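Local structure of glycoside hydrolase family 31 (Trueperella pyogenes, 5I0F) at residues Ile9-Ala14 with Ala70-Gly75; Pro390-Asp395 with Asn433-Asp438; Asn407-Ser412 with Gln446-Gln451; Leu439-Gly444 with Arg478-Arg483. The protein degrades cycloalternan, a cyclic glucose oligosaccharide, acting through a covalent glycosyl-enzyme intermediate in the manner of retaining family 31 glycoside hydrolases. All coordinates share one frame; numbering follows the deposited sequence.

Interaction 1: residues Ile9-Ala14 with Ala70-Gly75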
loop_
_atom_site.group_PDB
_atom_site.type_symbol
_atom_site.label_atom_id
_atom_site.label_comp_id
_atom_site.label_asym_id
_atom_site.label_seq_id
_atom_site.Cartn_x
_atom_site.Cartn_y
_atom_site.Cartn_z
ATOM N N ILE A 9 -3.507 -3.134 -20.641
ATOM C CA ILE A 9 -4.358 -3.122 -19.448
ATOM C C ILE A 9 -3.817 -2.093 -18.435
ATOM O O ILE A 9 -4.575 -1.564 -17.607
ATOM C CB ILE A 9 -4.473 -4.539 -18.838
ATOM C CG1 ILE A 9 -5.568 -4.606 -17.754
ATOM C CG2 ILE A 9 -3.133 -5.028 -18.307
ATOM C CD1 ILE A 9 -5.836 -6.031 -17.287
ATOM N N GLU A 10 -2.517 -1.823 -18.525
ATOM C CA GLU A 10 -1.829 -0.790 -17.709
ATOM C C GLU A 10 -1.668 -1.235 -16.248
ATOM O O GLU A 10 -1.712 -0.429 -15.315
ATOM C CB GLU A 10 -2.452 0.606 -17.856
ATOM C CG GLU A 10 -2.432 1.076 -19.309
ATOM C CD GLU A 10 -3.021 2.462 -19.515
ATOM O OE1 GLU A 10 -2.312 3.472 -19.275
ATOM O OE2 GLU A 10 -4.202 2.557 -19.914
ATOM N N HIS A 11 -1.479 -2.533 -16.070
ATOM C CA HIS A 11 -0.905 -3.094 -14.832
ATOM C C HIS A 11 0.518 -2.484 -14.769
ATOM O O HIS A 11 1.227 -2.522 -15.752
ATOM C CB HIS A 11 -0.915 -4.626 -14.950
ATOM C CG HIS A 11 -0.425 -5.370 -13.743
ATOM N ND1 HIS A 11 0.828 -5.183 -13.224
ATOM C CD2 HIS A 11 -0.964 -6.396 -13.042
ATOM C CE1 HIS A 11 1.011 -5.983 -12.185
ATOM N NE2 HIS A 11 -0.062 -6.744 -12.063
ATOM N N PRO A 12 0.943 -1.908 -13.623
ATOM C CA PRO A 12 2.254 -1.214 -13.655
ATOM C C PRO A 12 3.490 -2.084 -13.881
ATOM O O PRO A 12 4.552 -1.551 -14.202
ATOM C CB PRO A 12 2.324 -0.508 -12.298
ATOM C CG PRO A 12 1.301 -1.178 -11.439
ATOM C CD PRO A 12 0.213 -1.632 -12.377
ATOM N N TYR A 13 3.378 -3.394 -13.675
ATOM C CA TYR A 13 4.490 -4.311 -13.823
ATOM C C TYR A 13 4.281 -5.450 -14.831
ATOM O O TYR A 13 5.083 -6.365 -14.879
ATOM C CB TYR A 13 4.826 -4.891 -12.443
ATOM C CG TYR A 13 5.198 -3.852 -11.404
ATOM C CD1 TYR A 13 6.437 -3.187 -11.439
ATOM C CD2 TYR A 13 4.327 -3.546 -10.350
ATOM C CE1 TYR A 13 6.778 -2.242 -10.472
ATOM C CE2 TYR A 13 4.658 -2.610 -9.386
ATOM C CZ TYR A 13 5.873 -1.948 -9.445
ATOM O OH TYR A 13 6.152 -1.019 -8.442
ATOM N N ALA A 14 3.219 -5.400 -15.632
ATOM C CA ALA A 14 2.921 -6.494 -16.545
ATOM C C ALA A 14 2.358 -5.929 -17.836
ATOM O O ALA A 14 1.762 -4.839 -17.853
ATOM C CB ALA A 14 1.941 -7.470 -15.933
ATOM N N ALA A 70 0.978 -14.545 -14.884
ATOM C CA ALA A 70 0.897 -14.639 -13.427
ATOM C C ALA A 70 0.449 -13.323 -12.802
ATOM O O ALA A 70 -0.493 -13.293 -12.001
ATOM C CB ALA A 70 2.236 -15.066 -12.836
ATOM N N LEU A 71 1.129 -12.241 -13.187
ATOM C CA LEU A 71 0.853 -10.924 -12.621
ATOM C C LEU A 71 -0.573 -10.447 -12.899
ATOM O O LEU A 71 -1.214 -9.900 -12.010
ATOM C CB LEU A 71 1.871 -9.893 -13.106
ATOM C CG LEU A 71 3.257 -9.954 -12.431
ATOM C CD1 LEU A 71 4.257 -9.051 -13.136
ATOM C CD2 LEU A 71 3.196 -9.571 -10.960
ATOM N N LEU A 72 -1.082 -10.671 -14.112
ATOM C CA LEU A 72 -2.444 -10.226 -14.438
ATOM C C LEU A 72 -3.524 -10.960 -13.617
ATOM O O LEU A 72 -4.564 -10.384 -13.348
ATOM C CB LEU A 72 -2.720 -10.304 -15.954
ATOM C CG LEU A 72 -1.813 -9.449 -16.848
ATOM C CD1 LEU A 72 -2.087 -9.705 -18.327
ATOM C CD2 LEU A 72 -1.975 -7.973 -16.539
ATOM N N ALA A 73 -3.257 -12.196 -13.188
ATOM C CA ALA A 73 -4.125 -12.896 -12.217
ATOM C C ALA A 73 -3.861 -12.557 -10.727
ATOM O O ALA A 73 -4.363 -13.259 -9.854
ATOM C CB ALA A 73 -4.018 -14.402 -12.423
ATOM N N GLY A 74 -3.092 -11.510 -10.428
ATOM C CA GLY A 74 -2.800 -11.132 -9.038
ATOM C C GLY A 74 -1.518 -11.652 -8.425
ATOM O O GLY A 74 -1.263 -11.428 -7.234
ATOM N N GLY A 75 -0.699 -12.325 -9.229
ATOM C CA GLY A 75 0.659 -12.652 -8.829
ATOM C C GLY A 75 0.726 -14.016 -8.206
ATOM O O GLY A 75 -0.294 -14.685 -8.052
HETATM O O HOH W 1 -0.064 -8.716 -10.020
#
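Leu71 and Leu72, in the last turn of helix 66-72, both touch the loop 9-14. Leu71 sets its CB 3.7 Å from Ala14 CB, and its CD1 branch reaches the carbonyl of Tyr13. Leu72 contributes one methyl: its CD2 lies 3.6 Å from Ile9 CG2 and also touches His11 CB and Ala14 CB. With CG anti to the backbone N (chi1 -177°), the His11 ring is sent toward the helix end and lies near both leucines, crossing the Leu71 side chain at about a right angle. A water in the ring plane joins the segments, 2.8 Å from His11 NE2 and donating to Leu71 O at 2.6 Å. Both segments belong to the 1,3-alpha-isomaltosidase-like N-terminal domain. The helix ends in a Schellman motif, with Gly74 at the C-prime position: Gly75 N bonds to Ala70 O at 2.9 Å, and Gly74 N to Leu71 O, the carbonyl that takes the water. His11 to Ala14 form a type I beta turn. Tyr13 N donates to His11 ND1 at 3.1 Å, only 2° out of the ring plane, which fixes the ring's rotation, while Ala14 CB lies over one face, near the rim. Farther out, Trp473 and Phe197 meet the His11 ring, and Glu10 forms salt bridges with Arg7 and Arg427.

Interaction 2: residues Pro390-Asp395 with Asn433-Asp438; sequences PLQKTD and NALMPD
Thr394 OG1 stands between its own backbone N and carbonyl carbon (chi1 60°), which leaves CG2 anti to the carbonyl carbon and directed at Leu435. Leu435 CG is likewise anti to its carbonyl carbon, and the two side chains cross at about a right angle with Thr394 CG2 3.6 Å from Leu435 CG. Between the backbones, Gln392 and Leu435 make a reciprocal pair of bonds: Gln392 N to Leu435 O and Leu435 N to Gln392 O, both 2.9 Å. This is a single antiparallel beta bridge of the hydrogen-bonded type. It joins two loops of the family 31 TIM barrel, one of them directly following barrel strand 383-388, and Lys393 in that loop has its side chain about 5 Å from a bound glucose. Leu435 O also receives a CA-H...O contact from Leu391 CA at 3.2 Å. Beside the bridge, Leu391 CB packs on Ala434 CB at 3.9 Å, while its CD2 lies near Met436 CB. Pro437 CD abuts Pro390 O, a buried carbonyl without a polar partner. The bent Gln392 side chain turns away from this pairing, its NE2 bonding to Gln405, and Lys393 NZ is held by Glu335 O. Tyr492 of helix 485-506 packs against both Pro390 and Met436.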
loop_
_atom_site.group_PDB
_atom_site.type_symbol
_atom_site.label_atom_id
_atom_site.label_comp_id
_atom_site.label_asym_id
_atom_site.label_seq_id
_atom_site.Cartn_x
_atom_site.Cartn_y
_atom_site.Cartn_z
ATOM N N PRO A 390 -13.035 1.195 -1.625
ATOM C CA PRO A 390 -13.486 2.311 -2.493
ATOM C C PRO A 390 -13.871 1.789 -3.881
ATOM O O PRO A 390 -13.277 2.170 -4.895
ATOM C CB PRO A 390 -12.263 3.210 -2.541
ATOM C CG PRO A 390 -11.101 2.261 -2.486
ATOM C CD PRO A 390 -11.568 1.013 -1.758
ATOM N N LEU A 391 -14.840 0.881 -3.881
ATOM C CA LEU A 391 -15.368 0.216 -5.067
ATOM C C LEU A 391 -16.860 -0.062 -4.867
ATOM O O LEU A 391 -17.325 -0.242 -3.743
ATOM C CB LEU A 391 -14.656 -1.102 -5.364
ATOM C CG LEU A 391 -13.178 -0.997 -5.804
ATOM C CD1 LEU A 391 -12.518 -2.366 -5.839
ATOM C CD2 LEU A 391 -13.060 -0.319 -7.165
ATOM N N GLN A 392 -17.595 -0.116 -5.973
ATOM C CA GLN A 392 -19.024 -0.394 -5.935
ATOM C C GLN A 392 -19.228 -1.565 -6.876
ATOM O O GLN A 392 -19.099 -1.397 -8.105
ATOM C CB GLN A 392 -19.822 0.813 -6.404
ATOM C CG GLN A 392 -21.334 0.606 -6.376
ATOM C CD GLN A 392 -21.938 0.715 -4.983
ATOM O OE1 GLN A 392 -21.721 1.698 -4.277
ATOM N NE2 GLN A 392 -22.730 -0.271 -4.602
ATOM N N LYS A 393 -19.516 -2.733 -6.314
ATOM C CA LYS A 393 -19.719 -3.930 -7.127
ATOM C C LYS A 393 -20.825 -3.710 -8.156
ATOM O O LYS A 393 -21.771 -2.971 -7.911
ATOM C CB LYS A 393 -20.088 -5.137 -6.279
ATOM C CG LYS A 393 -19.001 -5.696 -5.379
ATOM C CD LYS A 393 -19.573 -6.829 -4.534
ATOM C CE LYS A 393 -18.476 -7.674 -3.892
ATOM N NZ LYS A 393 -18.999 -8.860 -3.159
ATOM N N THR A 394 -20.694 -4.385 -9.292
ATOM C CA THR A 394 -21.711 -4.404 -10.327
ATOM C C THR A 394 -22.013 -5.843 -10.808
ATOM O O THR A 394 -22.336 -6.030 -11.967
ATOM C CB THR A 394 -21.257 -3.577 -11.548
ATOM O OG1 THR A 394 -20.049 -4.140 -12.070
ATOM C CG2 THR A 394 -21.000 -2.133 -11.164
ATOM N N ASP A 395 -21.932 -6.844 -9.939
ATOM C CA ASP A 395 -22.284 -8.236 -10.333
ATOM C C ASP A 395 -23.740 -8.245 -10.833
ATOM O O ASP A 395 -24.606 -7.545 -10.290
ATOM C CB ASP A 395 -22.200 -9.266 -9.179
ATOM C CG ASP A 395 -20.913 -9.179 -8.322
ATOM O OD1 ASP A 395 -20.130 -8.206 -8.420
ATOM O OD2 ASP A 395 -20.708 -10.118 -7.509
ATOM N N ASN A 433 -14.166 -5.479 -12.377
ATOM C CA ASN A 433 -15.215 -4.691 -13.058
ATOM C C ASN A 433 -16.090 -3.804 -12.168
ATOM O O ASN A 433 -17.073 -3.211 -12.637
ATOM C CB ASN A 433 -16.094 -5.609 -13.926
ATOM C CG ASN A 433 -15.294 -6.339 -14.994
ATOM O OD1 ASN A 433 -15.408 -7.560 -15.141
ATOM N ND2 ASN A 433 -14.480 -5.597 -15.752
ATOM N N ALA A 434 -15.734 -3.666 -10.893
ATOM C CA ALA A 434 -16.431 -2.738 -10.007
ATOM C C ALA A 434 -16.238 -1.281 -10.455
ATOM O O ALA A 434 -15.241 -0.948 -11.110
ATOM C CB ALA A 434 -15.923 -2.913 -8.580
ATOM N N LEU A 435 -17.195 -0.428 -10.092
ATOM C CA LEU A 435 -17.094 1.023 -10.294
ATOM C C LEU A 435 -16.179 1.585 -9.225
ATOM O O LEU A 435 -16.038 0.994 -8.148
ATOM C CB LEU A 435 -18.452 1.685 -10.137
ATOM C CG LEU A 435 -19.560 1.192 -11.060
ATOM C CD1 LEU A 435 -20.902 1.708 -10.578
ATOM C CD2 LEU A 435 -19.280 1.652 -12.466
ATOM N N MET A 436 -15.560 2.726 -9.524
ATOM C CA MET A 436 -14.679 3.375 -8.574
ATOM C C MET A 436 -15.167 4.801 -8.314
ATOM O O MET A 436 -15.198 5.611 -9.234
ATOM C CB MET A 436 -13.251 3.331 -9.132
ATOM C CG MET A 436 -12.161 3.640 -8.139
ATOM S SD MET A 436 -10.520 3.141 -8.777
ATOM C CE MET A 436 -9.562 3.477 -7.315
ATOM N N PRO A 437 -15.560 5.119 -7.061
ATOM C CA PRO A 437 -16.021 6.476 -6.804
ATOM C C PRO A 437 -14.900 7.482 -6.989
ATOM O O PRO A 437 -13.702 7.177 -6.724
ATOM C CB PRO A 437 -16.476 6.446 -5.331
ATOM C CG PRO A 437 -15.691 5.324 -4.716
ATOM C CD PRO A 437 -15.484 4.320 -5.824
ATOM N N ASP A 438 -15.287 8.662 -7.454
ATOM C CA ASP A 438 -14.352 9.758 -7.675
ATOM C C ASP A 438 -14.280 10.540 -6.379
ATOM O O ASP A 438 -15.208 11.251 -6.029
ATOM C CB ASP A 438 -14.805 10.647 -8.844
ATOM C CG ASP A 438 -13.732 11.615 -9.285
ATOM O OD1 ASP A 438 -12.929 12.010 -8.428
ATOM O OD2 ASP A 438 -13.677 12.001 -10.483
#

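Interaction 3: residues Asn407-Ser412 with Gln446-Gln451; sequences NALIAS and QWWTEQ
Trp447 carries most of this contact, lying across the helix 407-412 with its CH2 only 3.5 Å from Leu409 N. With CG anti to the backbone N (chi1 -164°), the indole extends from its own helix to the facing one. Ser412 sits over one face of the indole: its CB is 3.8 Å from the centroid of the five-membered ring and 19° off the normal, a CH-pi contact. Ser412 OG is turned back to Leu409 O at 2.6 Å and is also bonded to His414. The opposite face of the indole is met near its rim by Gln451 NE2, which bonds to Gly351 O. Packing is close on the buried side as well, where Leu409 divides its two methyls: CD1 touches Trp447 CZ3 at 3.7 Å, and CD2 meets Trp448 CZ3. Trp448 itself is fixed by its NE1 bond to Tyr500. On the partly exposed side, by contrast, Ala408 meets Trp447 CZ2 with its carbonyl O at 3.6 Å and its CB at 3.9 Å. The axes remain 11.3 Å apart at an angle of 162°, a spacing bridged chiefly by the Trp447 indole, with Leu409 beside it. This is nearly antiparallel packing of two helices in the connection between TIM-barrel strands 383-388 and 463-466.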
loop_
_atom_site.group_PDB
_atom_site.type_symbol
_atom_site.label_atom_id
_atom_site.label_comp_id
_atom_site.label_asym_id
_atom_site.label_seq_id
_atom_site.Cartn_x
_atom_site.Cartn_y
_atom_site.Cartn_z
ATOM N N ASN A 407 -26.340 2.586 -9.570
ATOM C CA ASN A 407 -26.973 3.502 -10.538
ATOM C C ASN A 407 -26.949 4.944 -10.049
ATOM O O ASN A 407 -26.721 5.832 -10.825
ATOM C CB ASN A 407 -28.399 3.079 -10.840
ATOM C CG ASN A 407 -28.468 1.919 -11.817
ATOM O OD1 ASN A 407 -27.468 1.526 -12.420
ATOM N ND2 ASN A 407 -29.669 1.393 -12.010
ATOM N N ALA A 408 -27.162 5.152 -8.746
ATOM C CA ALA A 408 -27.117 6.492 -8.154
ATOM C C ALA A 408 -25.686 7.058 -8.149
ATOM O O ALA A 408 -25.480 8.235 -8.413
ATOM C CB ALA A 408 -27.707 6.477 -6.746
ATOM N N LEU A 409 -24.700 6.203 -7.892
ATOM C CA LEU A 409 -23.304 6.603 -7.993
ATOM C C LEU A 409 -22.974 7.114 -9.406
ATOM O O LEU A 409 -22.473 8.229 -9.580
ATOM C CB LEU A 409 -22.391 5.431 -7.603
ATOM C CG LEU A 409 -20.892 5.656 -7.758
ATOM C CD1 LEU A 409 -20.423 6.853 -6.946
ATOM C CD2 LEU A 409 -20.124 4.401 -7.371
ATOM N N ILE A 410 -23.281 6.305 -10.417
ATOM C CA ILE A 410 -23.035 6.713 -11.801
ATOM C C ILE A 410 -23.807 7.987 -12.083
ATOM O O ILE A 410 -23.248 8.951 -12.614
ATOM C CB ILE A 410 -23.430 5.629 -12.836
ATOM C CG1 ILE A 410 -22.533 4.385 -12.690
ATOM C CG2 ILE A 410 -23.330 6.183 -14.267
ATOM C CD1 ILE A 410 -23.127 3.132 -13.306
ATOM N N ALA A 411 -25.086 7.999 -11.708
ATOM C CA ALA A 411 -25.942 9.123 -12.065
ATOM C C ALA A 411 -25.454 10.420 -11.409
ATOM O O ALA A 411 -25.622 11.486 -11.989
ATOM C CB ALA A 411 -27.410 8.836 -11.737
ATOM N N SER A 412 -24.809 10.330 -10.242
ATOM C CA SER A 412 -24.231 11.503 -9.583
ATOM C C SER A 412 -23.060 12.151 -10.336
ATOM O O SER A 412 -22.710 13.305 -10.059
ATOM C CB SER A 412 -23.750 11.147 -8.166
ATOM O OG SER A 412 -22.527 10.412 -8.224
ATOM N N GLN A 446 -17.990 13.671 -0.376
ATOM C CA GLN A 446 -19.223 13.800 0.397
ATOM C C GLN A 446 -20.322 12.846 -0.063
ATOM O O GLN A 446 -20.992 12.249 0.797
ATOM C CB GLN A 446 -19.703 15.249 0.491
ATOM C CG GLN A 446 -18.820 15.962 1.514
ATOM C CD GLN A 446 -19.176 17.391 1.803
ATOM O OE1 GLN A 446 -20.201 17.900 1.354
ATOM N NE2 GLN A 446 -18.324 18.053 2.583
ATOM N N TRP A 447 -20.470 12.674 -1.377
ATOM C CA TRP A 447 -21.481 11.772 -1.916
ATOM C C TRP A 447 -21.239 10.343 -1.426
ATOM O O TRP A 447 -22.151 9.676 -0.962
ATOM C CB TRP A 447 -21.531 11.817 -3.459
ATOM C CG TRP A 447 -22.779 11.200 -3.970
ATOM C CD1 TRP A 447 -23.924 11.848 -4.333
ATOM C CD2 TRP A 447 -23.036 9.805 -4.133
ATOM N NE1 TRP A 447 -24.880 10.939 -4.725
ATOM C CE2 TRP A 447 -24.365 9.678 -4.601
ATOM C CE3 TRP A 447 -22.275 8.647 -3.928
ATOM C CZ2 TRP A 447 -24.942 8.454 -4.876
ATOM C CZ3 TRP A 447 -22.855 7.423 -4.182
ATOM C CH2 TRP A 447 -24.185 7.334 -4.646
ATOM N N TRP A 448 -20.011 9.873 -1.564
ATOM C CA TRP A 448 -19.658 8.527 -1.160
ATOM C C TRP A 448 -19.823 8.314 0.347
ATOM O O TRP A 448 -20.429 7.321 0.772
ATOM C CB TRP A 448 -18.201 8.247 -1.561
ATOM C CG TRP A 448 -17.769 6.839 -1.292
ATOM C CD1 TRP A 448 -16.916 6.412 -0.311
ATOM C CD2 TRP A 448 -18.170 5.667 -2.007
ATOM N NE1 TRP A 448 -16.754 5.055 -0.384
ATOM C CE2 TRP A 448 -17.502 4.574 -1.423
ATOM C CE3 TRP A 448 -19.014 5.438 -3.094
ATOM C CZ2 TRP A 448 -17.658 3.275 -1.877
ATOM C CZ3 TRP A 448 -19.190 4.135 -3.544
ATOM C CH2 TRP A 448 -18.486 3.069 -2.945
ATOM N N THR A 449 -19.314 9.243 1.152
ATOM C CA THR A 449 -19.340 9.067 2.603
ATOM C C THR A 449 -20.727 9.332 3.227
ATOM O O THR A 449 -21.025 8.812 4.289
ATOM C CB THR A 449 -18.282 9.936 3.305
ATOM O OG1 THR A 449 -18.455 11.302 2.919
ATOM C CG2 THR A 449 -16.877 9.457 2.934
ATOM N N GLU A 450 -21.568 10.123 2.578
ATOM C CA GLU A 450 -22.909 10.380 3.089
ATOM C C GLU A 450 -23.709 9.074 3.184
ATOM O O GLU A 450 -24.495 8.893 4.104
ATOM C CB GLU A 450 -23.635 11.394 2.203
ATOM C CG GLU A 450 -24.924 11.927 2.784
ATOM C CD GLU A 450 -24.769 12.672 4.110
ATOM O OE1 GLU A 450 -23.692 13.217 4.422
ATOM O OE2 GLU A 450 -25.776 12.715 4.858
ATOM N N GLN A 451 -23.469 8.156 2.253
ATOM C CA GLN A 451 -24.059 6.808 2.310
ATOM C C GLN A 451 -23.730 6.063 3.636
ATOM O O GLN A 451 -24.500 5.200 4.072
ATOM C CB GLN A 451 -23.579 5.974 1.116
ATOM C CG GLN A 451 -23.910 6.520 -0.285
ATOM C CD GLN A 451 -25.302 6.133 -0.778
ATOM O OE1 GLN A 451 -25.694 4.962 -0.687
ATOM N NE2 GLN A 451 -26.047 7.107 -1.329
#

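Interaction 4: residues Leu439-Gly444 with Arg478-Arg483; sequences LSTEAG and RYEDGR
The N-terminal end of helix 442-450 meets a type I beta turn, Tyr479 to Gly482, on the surface of the TIM-barrel domain. Thr441 is the N-cap residue, its OG1 accepting from Gly444 N at 3.3 Å. The one direct hydrogen bond between the segments comes from the turn: Asp481 N donates to Ser440 OG at 3.0 Å. With chi1 at 74°, Ser440 OG lies between its own backbone N and carbonyl carbon and faces the turn, where it also touches Tyr479 CB. The same hydroxyl is bonded to Asp438 OD1, and Asp438 OD2 takes Glu480 N, so that one carboxylate holds both sides of the contact. Thr441 CG2 touches Glu480 CB at 3.9 Å where the two side chains cross at about a right angle. Beyond them a water accepts from Thr441 OG1 and donates to Glu480 OE1, which is also bonded to His414. A second water lies within bonding distance of Ser440 O and Asp481 OD2. Asp481 OD1 accepts from Arg483 N, forming an Asx turn. The other oxygen, Asp481 OD2, makes a 2.7 Å salt bridge with Arg483 NH1, which lies well above the carboxylate plane although the oxygen is within 5° of the guanidinium plane.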
loop_
_atom_site.group_PDB
_atom_site.type_symbol
_atom_site.label_atom_id
_atom_site.label_comp_id
_atom_site.label_asym_id
_atom_site.label_seq_id
_atom_site.Cartn_x
_atom_site.Cartn_y
_atom_site.Cartn_z
ATOM N N LEU A 439 -13.167 10.386 -5.676
ATOM C CA LEU A 439 -12.965 11.020 -4.392
ATOM C C LEU A 439 -12.009 12.202 -4.520
ATOM O O LEU A 439 -11.445 12.652 -3.514
ATOM C CB LEU A 439 -12.452 9.960 -3.389
ATOM C CG LEU A 439 -13.331 8.700 -3.249
ATOM C CD1 LEU A 439 -12.684 7.689 -2.309
ATOM C CD2 LEU A 439 -14.734 9.036 -2.750
ATOM N N SER A 440 -11.832 12.710 -5.750
ATOM C CA SER A 440 -10.874 13.780 -6.031
ATOM C C SER A 440 -11.378 15.190 -5.696
ATOM O O SER A 440 -10.571 16.114 -5.654
ATOM C CB SER A 440 -10.382 13.706 -7.490
ATOM O OG SER A 440 -11.353 14.150 -8.449
ATOM N N THR A 441 -12.683 15.360 -5.463
ATOM C CA THR A 441 -13.258 16.652 -5.073
ATOM C C THR A 441 -14.100 16.503 -3.815
ATOM O O THR A 441 -14.528 15.395 -3.482
ATOM C CB THR A 441 -14.177 17.235 -6.172
ATOM O OG1 THR A 441 -15.337 16.405 -6.342
ATOM C CG2 THR A 441 -13.437 17.361 -7.490
ATOM N N GLU A 442 -14.357 17.622 -3.143
ATOM C CA GLU A 442 -15.174 17.604 -1.935
ATOM C C GLU A 442 -16.558 17.004 -2.191
ATOM O O GLU A 442 -17.039 16.189 -1.398
ATOM C CB GLU A 442 -15.272 18.998 -1.292
ATOM C CG GLU A 442 -15.863 19.001 0.113
ATOM C CD GLU A 442 -15.005 18.279 1.151
ATOM O OE1 GLU A 442 -13.749 18.410 1.111
ATOM O OE2 GLU A 442 -15.595 17.563 2.011
ATOM N N ALA A 443 -17.170 17.361 -3.317
ATOM C CA ALA A 443 -18.509 16.875 -3.636
ATOM C C ALA A 443 -18.541 15.361 -3.841
ATOM O O ALA A 443 -19.462 14.700 -3.372
ATOM C CB ALA A 443 -19.080 17.600 -4.859
ATOM N N GLY A 444 -17.527 14.807 -4.499
ATOM C CA GLY A 444 -17.431 13.350 -4.677
ATOM C C GLY A 444 -17.178 12.576 -3.379
ATOM O O GLY A 444 -17.772 11.530 -3.155
ATOM N N ARG A 478 -10.117 9.833 -16.218
ATOM C CA ARG A 478 -10.515 11.210 -15.962
ATOM C C ARG A 478 -11.108 11.352 -14.566
ATOM O O ARG A 478 -12.008 10.589 -14.169
ATOM C CB ARG A 478 -11.570 11.661 -16.977
ATOM C CG ARG A 478 -11.147 11.515 -18.430
ATOM C CD ARG A 478 -12.240 12.045 -19.350
ATOM N NE ARG A 478 -11.842 12.060 -20.770
ATOM C CZ ARG A 478 -11.023 12.955 -21.333
ATOM N NH1 ARG A 478 -10.726 12.858 -22.632
ATOM N NH2 ARG A 478 -10.493 13.945 -20.625
ATOM N N TYR A 479 -10.638 12.364 -13.855
ATOM C CA TYR A 479 -11.112 12.695 -12.520
ATOM C C TYR A 479 -11.767 14.075 -12.555
ATOM O O TYR A 479 -11.387 14.950 -13.348
ATOM C CB TYR A 479 -9.951 12.694 -11.537
ATOM C CG TYR A 479 -9.377 11.321 -11.221
ATOM C CD1 TYR A 479 -8.425 10.721 -12.043
ATOM C CD2 TYR A 479 -9.765 10.640 -10.080
ATOM C CE1 TYR A 479 -7.900 9.458 -11.743
ATOM C CE2 TYR A 479 -9.235 9.400 -9.759
ATOM C CZ TYR A 479 -8.295 8.808 -10.582
ATOM O OH TYR A 479 -7.819 7.559 -10.216
ATOM N N GLU A 480 -12.725 14.287 -11.659
ATOM C CA GLU A 480 -13.434 15.550 -11.573
ATOM C C GLU A 480 -12.564 16.700 -11.109
ATOM O O GLU A 480 -12.916 17.839 -11.330
ATOM C CB GLU A 480 -14.640 15.435 -10.640
ATOM C CG GLU A 480 -15.775 14.648 -11.259
ATOM C CD GLU A 480 -16.992 14.586 -10.371
ATOM O OE1 GLU A 480 -16.902 14.046 -9.245
ATOM O OE2 GLU A 480 -18.058 15.061 -10.796
ATOM N N ASP A 481 -11.438 16.422 -10.456
ATOM C CA ASP A 481 -10.478 17.485 -10.109
ATOM C C ASP A 481 -9.663 17.999 -11.312
ATOM O O ASP A 481 -8.852 18.896 -11.142
ATOM C CB ASP A 481 -9.526 17.047 -8.960
ATOM C CG ASP A 481 -8.509 15.972 -9.378
ATOM O OD1 ASP A 481 -8.625 15.412 -10.492
ATOM O OD2 ASP A 481 -7.579 15.665 -8.563
ATOM N N GLY A 482 -9.861 17.423 -12.500
ATOM C CA GLY A 482 -9.142 17.842 -13.707
ATOM C C GLY A 482 -7.944 16.967 -14.038
ATOM O O GLY A 482 -7.445 17.031 -15.141
ATOM N N ARG A 483 -7.463 16.159 -13.096
ATOM C CA ARG A 483 -6.318 15.289 -13.343
ATOM C C ARG A 483 -6.705 14.110 -14.229
ATOM O O ARG A 483 -7.867 13.679 -14.235
ATOM C CB ARG A 483 -5.718 14.770 -12.019
ATOM C CG ARG A 483 -5.154 15.886 -11.140
ATOM C CD ARG A 483 -4.502 15.409 -9.841
ATOM N NE ARG A 483 -3.803 16.533 -9.238
ATOM C CZ ARG A 483 -4.349 17.521 -8.517
ATOM N NH1 ARG A 483 -5.639 17.545 -8.174
ATOM N NH2 ARG A 483 -3.559 18.510 -8.091
HETATM O O HOH W 2 -7.688 15.534 -5.784
HETATM O O HOH W 3 -15.080 13.925 -7.304
#

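From the N terminus, interaction 1 closes first, joining the loop after strand 2-3 to the end of helix 66-72 within the N-terminal domain. The remaining three lie in the barrel domain. Interaction 2 closes the excursion that contains helix 400-412. Interaction 3 crosses it, bringing helix 400-412, inside that loop, against helix 442-450 beyond it. Interaction 4 follows interaction 2 in series but crosses interaction 3, joining the start of helix 442-450 to the loop between strand 463-466 and helix 485-506. Pro437 and Gln392 pack on Trp448, linking interactions 2 and 3, and Asp438 reaches Glu480 of interaction 4. Interaction 1 stays apart, about 9 Å from interaction 2 at the nearest atoms.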